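PDB 3IV0: SusD homolog from Bacteroides thetaiotaomicron VPI-5482, which probably binds glycans at the outer membrane as a SusD-family lipoprotein, though its own ligand is not established. Local coordinates for residues F95-A98 with I99-N103; F25-S28 with I29-S32; A127-M130 with R131-Y135. All blocks are in the same frame, centred on the assembly; numbering follows the deposited sequence.

Contact 1: F95-A98 with I99-N103; sequences FYTA and IQDAN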
# COMPACT_ATOMS: atom_id res chain seq x y z
N PHE A 95 -11.17 -2.62 -9.43
CA PHE A 95 -9.80 -2.71 -9.96
C PHE A 95 -9.83 -3.09 -11.44
O PHE A 95 -9.04 -2.55 -12.23
CB PHE A 95 -8.98 -3.76 -9.20
CG PHE A 95 -8.60 -3.35 -7.81
CD1 PHE A 95 -7.62 -2.38 -7.61
CD2 PHE A 95 -9.15 -3.97 -6.70
CE1 PHE A 95 -7.25 -2.03 -6.32
CE2 PHE A 95 -8.78 -3.59 -5.43
CZ PHE A 95 -7.84 -2.67 -5.26
N TYR A 96 -10.70 -4.04 -11.83
CA TYR A 96 -10.75 -4.37 -13.26
C TYR A 96 -11.33 -3.24 -14.13
O TYR A 96 -10.97 -3.15 -15.31
CB TYR A 96 -11.49 -5.69 -13.52
CG TYR A 96 -10.59 -6.89 -13.31
CD1 TYR A 96 -9.60 -7.20 -14.21
CD2 TYR A 96 -10.70 -7.66 -12.18
CE1 TYR A 96 -8.76 -8.23 -13.99
CE2 TYR A 96 -9.87 -8.71 -11.96
CZ TYR A 96 -8.91 -9.00 -12.87
OH TYR A 96 -8.08 -10.06 -12.59
N THR A 97 -12.13 -2.35 -13.57
CA THR A 97 -12.52 -1.15 -14.32
C THR A 97 -11.28 -0.33 -14.65
O THR A 97 -11.12 0.12 -15.79
CB THR A 97 -13.54 -0.30 -13.54
OG1 THR A 97 -14.70 -1.08 -13.25
CG2 THR A 97 -13.95 0.98 -14.31
N ALA A 98 -10.39 -0.11 -13.68
CA ALA A 98 -9.12 0.55 -13.92
C ALA A 98 -8.29 -0.16 -14.97
O ALA A 98 -7.75 0.47 -15.88
CB ALA A 98 -8.34 0.71 -12.58
N ILE A 99 -8.16 -1.46 -14.81
CA ILE A 99 -7.36 -2.27 -15.74
C ILE A 99 -7.91 -2.19 -17.16
O ILE A 99 -7.16 -1.99 -18.11
CB ILE A 99 -7.24 -3.74 -15.25
CG1 ILE A 99 -6.33 -3.82 -14.01
CG2 ILE A 99 -6.76 -4.67 -16.35
CD1 ILE A 99 -6.61 -5.07 -13.17
N GLN A 100 -9.21 -2.35 -17.30
CA GLN A 100 -9.81 -2.32 -18.63
C GLN A 100 -9.71 -0.93 -19.26
O GLN A 100 -9.49 -0.82 -20.47
CB GLN A 100 -11.27 -2.80 -18.59
CG GLN A 100 -12.08 -2.51 -19.85
CD GLN A 100 -11.63 -3.30 -21.09
OE1 GLN A 100 -10.81 -2.83 -21.89
NE2 GLN A 100 -12.20 -4.49 -21.26
N ASP A 101 -9.86 0.14 -18.48
CA ASP A 101 -9.66 1.48 -19.02
C ASP A 101 -8.21 1.73 -19.41
O ASP A 101 -7.93 2.38 -20.44
CB ASP A 101 -10.25 2.53 -18.11
CG ASP A 101 -11.78 2.51 -18.12
OD1 ASP A 101 -12.38 1.91 -19.06
OD2 ASP A 101 -12.39 3.06 -17.20
N ALA A 102 -7.25 1.21 -18.64
CA ALA A 102 -5.86 1.29 -19.06
C ALA A 102 -5.67 0.58 -20.39
O ALA A 102 -4.98 1.08 -21.27
CB ALA A 102 -4.90 0.69 -17.98
N ASN A 103 -6.24 -0.61 -20.51
CA ASN A 103 -6.15 -1.36 -21.76
C ASN A 103 -6.71 -0.55 -22.93
O ASN A 103 -6.11 -0.52 -24.02
CB ASN A 103 -6.86 -2.71 -21.64
CG ASN A 103 -6.16 -3.68 -20.68
OD1 ASN A 103 -4.98 -3.54 -20.38
ND2 ASN A 103 -6.88 -4.70 -20.26

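Contact 2: F25-S28 with I29-S32; sequences FLLS and IYNS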
# COMPACT_ATOMS: atom_id res chain seq x y z
N PHE A 25 -9.52 10.89 -19.57
CA PHE A 25 -9.69 9.45 -19.57
C PHE A 25 -8.64 8.80 -18.65
O PHE A 25 -8.98 7.95 -17.85
CB PHE A 25 -9.64 8.90 -20.98
CG PHE A 25 -10.08 7.48 -21.08
CD1 PHE A 25 -9.20 6.46 -20.84
CD2 PHE A 25 -11.40 7.15 -21.35
CE1 PHE A 25 -9.60 5.16 -20.91
CE2 PHE A 25 -11.80 5.83 -21.43
CZ PHE A 25 -10.89 4.83 -21.18
N LEU A 26 -7.39 9.22 -18.77
CA LEU A 26 -6.34 8.73 -17.86
C LEU A 26 -6.72 9.00 -16.41
O LEU A 26 -6.61 8.12 -15.55
CB LEU A 26 -5.02 9.36 -18.24
CG LEU A 26 -3.86 9.08 -17.27
CD1 LEU A 26 -3.57 7.57 -17.25
CD2 LEU A 26 -2.63 9.89 -17.65
N LEU A 27 -7.23 10.18 -16.10
CA LEU A 27 -7.56 10.47 -14.75
C LEU A 27 -8.71 9.59 -14.23
O LEU A 27 -8.78 9.36 -13.04
CB LEU A 27 -7.84 11.96 -14.55
CG LEU A 27 -6.59 12.83 -14.53
CD1 LEU A 27 -7.04 14.29 -14.63
CD2 LEU A 27 -5.77 12.64 -13.28
N SER A 28 -9.58 9.10 -15.10
CA SER A 28 -10.65 8.21 -14.69
C SER A 28 -10.06 6.85 -14.24
O SER A 28 -10.70 6.15 -13.48
CB SER A 28 -11.68 8.01 -15.82
OG SER A 28 -11.25 7.11 -16.82
N ILE A 29 -8.86 6.50 -14.73
CA ILE A 29 -8.18 5.26 -14.30
C ILE A 29 -7.73 5.46 -12.86
O ILE A 29 -7.99 4.60 -12.01
CB ILE A 29 -7.02 4.90 -15.24
CG1 ILE A 29 -7.51 4.61 -16.68
CG2 ILE A 29 -6.20 3.71 -14.65
CD1 ILE A 29 -6.40 4.58 -17.74
N TYR A 30 -7.07 6.56 -12.57
CA TYR A 30 -6.71 6.91 -11.21
C TYR A 30 -7.93 6.96 -10.30
O TYR A 30 -7.92 6.47 -9.18
CB TYR A 30 -5.99 8.24 -11.16
CG TYR A 30 -4.58 8.25 -11.66
CD1 TYR A 30 -3.53 7.99 -10.81
CD2 TYR A 30 -4.27 8.58 -12.98
CE1 TYR A 30 -2.22 8.04 -11.21
CE2 TYR A 30 -2.97 8.63 -13.40
CZ TYR A 30 -1.93 8.35 -12.54
OH TYR A 30 -0.63 8.43 -12.95
N ASN A 31 -9.03 7.52 -10.81
CA ASN A 31 -10.27 7.55 -10.02
C ASN A 31 -10.78 6.18 -9.65
O ASN A 31 -11.19 5.96 -8.52
CB ASN A 31 -11.33 8.38 -10.77
CG ASN A 31 -12.56 8.62 -9.96
OD1 ASN A 31 -12.49 9.28 -8.93
ND2 ASN A 31 -13.69 8.06 -10.38
N SER A 32 -10.77 5.27 -10.60
CA SER A 32 -11.20 3.91 -10.31
C SER A 32 -10.29 3.24 -9.29
O SER A 32 -10.81 2.55 -8.40
CB SER A 32 -11.32 3.04 -11.57
OG SER A 32 -12.40 3.50 -12.39
O HOH W 1 -11.38 3.59 -14.83
O HOH W 2 -13.47 6.55 -12.90

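Contact 3: A127-M130 with R131-Y135; sequences AIFM and RSLSY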
# COMPACT_ATOMS: atom_id res chain seq x y z
N ALA A 127 -0.64 4.84 -17.69
CA ALA A 127 -1.63 3.80 -17.80
C ALA A 127 -1.00 2.43 -17.54
O ALA A 127 -1.63 1.58 -16.88
CB ALA A 127 -2.30 3.84 -19.21
N ILE A 128 0.19 2.18 -18.07
CA ILE A 128 0.88 0.92 -17.79
C ILE A 128 1.18 0.82 -16.30
O ILE A 128 0.99 -0.26 -15.70
CB ILE A 128 2.17 0.83 -18.58
CG1 ILE A 128 1.83 0.65 -20.06
CG2 ILE A 128 3.04 -0.36 -18.09
CD1 ILE A 128 2.98 1.03 -21.02
N PHE A 129 1.63 1.89 -15.67
CA PHE A 129 1.86 1.89 -14.25
C PHE A 129 0.59 1.54 -13.47
O PHE A 129 0.60 0.67 -12.58
CB PHE A 129 2.44 3.21 -13.75
CG PHE A 129 2.53 3.29 -12.25
CD1 PHE A 129 3.56 2.63 -11.57
CD2 PHE A 129 1.57 3.94 -11.51
CE1 PHE A 129 3.62 2.66 -10.19
CE2 PHE A 129 1.63 3.96 -10.11
CZ PHE A 129 2.68 3.33 -9.47
N MSE A 130 -0.52 2.18 -13.79
CA MSE A 130 -1.72 1.99 -13.05
C MSE A 130 -2.31 0.64 -13.28
O MSE A 130 -2.89 0.06 -12.35
CB MSE A 130 -2.73 3.11 -13.38
CG MSE A 130 -2.28 4.44 -12.78
SE MSE A 130 -1.93 4.49 -10.89
CE MSE A 130 -3.65 4.14 -10.30
N ARG A 131 -2.17 0.11 -14.47
CA ARG A 131 -2.60 -1.27 -14.71
C ARG A 131 -1.81 -2.25 -13.87
O ARG A 131 -2.39 -3.16 -13.26
CB ARG A 131 -2.49 -1.62 -16.20
CG ARG A 131 -2.98 -3.02 -16.53
CD ARG A 131 -2.99 -3.31 -18.02
NE ARG A 131 -1.62 -3.37 -18.49
CZ ARG A 131 -1.24 -3.36 -19.76
NH1 ARG A 131 -2.13 -3.30 -20.71
NH2 ARG A 131 0.05 -3.42 -20.07
N SER A 132 -0.49 -2.08 -13.86
CA SER A 132 0.39 -2.90 -13.05
C SER A 132 0.11 -2.77 -11.57
O SER A 132 0.11 -3.79 -10.84
CB SER A 132 1.85 -2.61 -13.31
OG SER A 132 2.12 -2.78 -14.71
N LEU A 133 -0.14 -1.55 -11.11
CA LEU A 133 -0.46 -1.34 -9.70
C LEU A 133 -1.75 -2.04 -9.31
O LEU A 133 -1.86 -2.64 -8.26
CB LEU A 133 -0.55 0.15 -9.38
CG LEU A 133 -0.69 0.50 -7.92
CD1 LEU A 133 0.55 0.13 -7.09
CD2 LEU A 133 -0.92 2.01 -7.80
N SER A 134 -2.74 -1.97 -10.20
CA SER A 134 -4.03 -2.62 -9.95
C SER A 134 -3.86 -4.12 -9.91
O SER A 134 -4.39 -4.77 -8.99
CB SER A 134 -5.05 -2.22 -11.03
OG SER A 134 -5.31 -0.82 -10.98
N TYR A 135 -3.15 -4.70 -10.90
CA TYR A 135 -2.90 -6.13 -10.88
C TYR A 135 -2.15 -6.52 -9.61
O TYR A 135 -2.46 -7.54 -8.97
CB TYR A 135 -2.10 -6.60 -12.11
CG TYR A 135 -3.01 -6.95 -13.28
CD1 TYR A 135 -3.93 -7.96 -13.15
CD2 TYR A 135 -2.93 -6.29 -14.48
CE1 TYR A 135 -4.78 -8.30 -14.19
CE2 TYR A 135 -3.78 -6.62 -15.53
CZ TYR A 135 -4.70 -7.60 -15.36
OH TYR A 135 -5.58 -7.96 -16.39

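Contact 1: F95-A98 with I99-N103
Tyr96 and Ile99 meet side by side on helix 93-108, one turn of alpha-helix apart, in the mainly helical SusD fold, which is grouped with TPR-like proteins. Both side chains point the same way. The CD1 methyl of Ile99 lies 3.8 Å from CD1 of the Tyr96 ring and approaches the ring obliquely. The Ile99 torsions explain this. CG1 sits beside the backbone N, anti to the carbonyl carbon (chi1 -71°), and the extended second torsion carries CD1 back along the helix, 3.6 Å from Phe95 O. The phenol end of Tyr96 is held outside this turn, where OH hydrogen-bonds Pro146 O. Trp92 meets the same ring edge-to-face.

Four successive backbone bonds run from 99-102 to 95-98. Gln100 N to Tyr96 O is 2.8 Å, with an N-H...O angle of 163°. All four are nearly straight, as in a regular alpha-helix. Ile99 also touches Ser134 and Tyr135 of helix 117-142, so this side of the turn is buried. Thr97 and Asp101 lie alongside each other on the flank near helix 19-39. Thr97 OG1 hydrogen-bonds Asp93 O, a turn earlier, while its CG2 methyl lies 3.9 Å from Asp101 OD2.

Contact 2: F25-S28 with I29-S32
The helix from Phe25 to Ser32 tightens locally: Ile29 N makes a 3-10-type bond to Leu26 O at 2.9 Å, from above the carbonyl plane, and its bond four residues back to Phe25 O is weak at 3.4 Å. Tyr30 N to Leu26 O is weak too. Regular spacing returns with Asn31 N to Leu27 O, 2.9 Å. Ser28 OG stands between the backbone N and the carbonyl carbon (chi1 78°) and donates to Phe25 O at 2.6 Å. That bond lies in the carbonyl plane, on a lone pair. Phe25 O is thus gripped by a side chain where the usual helix bond is slack.

Leu26 and Tyr30 lie alongside each other. Leu26 CG meets the edge of the Tyr30 ring in its plane, 4.0 Å from CE2. Leu26 CD1 also touches Ile29 CD1, so the leucine is in contact with both the ring and the isoleucine methyl. These residues belong to helix 19-39, which packs on helices 93-108 and 117-142 near the N terminus of this SusD homolog. Leu26, Ile29 and Tyr30 all touch helix 117-142. The Tyr30 hydroxyl hydrogen-bonds Glu126 OE1 and Ala200 N.

The other flank is hydrated. Ser28 O receives Ser32 N and one hydrogen bond from each of two waters. The first water accepts from Ser32 OG at 2.6 Å. The second accepts from Asn31 ND2 at 2.9 Å, while Asn31 OD1 bonds Arg34.

Contact 3: A127-M130 with R131-Y135
Phe129 and Leu133 lie alongside each other, one helical turn apart and pointing the same way. Leu133 CD2 comes obliquely to the Phe129 ring, 4.0 Å from CE2. The same methyl is 4.1 Å from SE of Met130, a selenomethionine, so it touches two side chains of the preceding turn. The first two torsions of Met130, with chi2 bent at -55°, set SE beside the leucine; the bend at chi3 only turns the terminal methyl CE. With CG anti to the backbone N (chi1 173°), the Phe129 ring leans forward along the helix, which brings CE2 to the leucine methyl. Phe266 meets the ring edge-to-face.

This is a buried turn of helix 117-142 in the SusD helical scaffold. Helices 19-39, 93-108 and 202-219 all pack against it. Two serines in it bond back to carbonyls four residues earlier. Ser132 OG donates to Ile128 O at 2.9 Å, and Ser132 N donates to the same oxygen at 3.0 Å. The two come from opposite faces of the carbonyl plane. Ser134 repeats the pattern on Met130 O, with OG at 2.9 Å. Both buried serines thus spend their hydroxyl protons inside the helix. With an alanine in place of Ser132, Ile128 O would keep its bond from the backbone N, but the other face of its carbonyl plane would probably be left without a mate in this buried turn. The Arg131 guanidinium passes Ile128 CG1 obliquely, and NH1 hydrogen-bonds Asn103 OD1.

From the N terminus, contact 2 comes first, on helix 19-39. Contact 1 follows on helix 93-108 and contact 3 on helix 117-142. Each closes only a helical turn. They stand in series; none nests in or crosses another. What ties the fold together is the packing of the three helices on one another. Between contacts 2 and 1, the Ile29 side chain lies against Asp101 and Ala102, and the Phe25 ring reaches Asp101 O. Between contacts 2 and 3, Tyr30 and Ile29 press on Met130. Contacts 1 and 3 also meet where the CB methyl of Ala102 packs on Ala127 O. Each turn therefore touches both others.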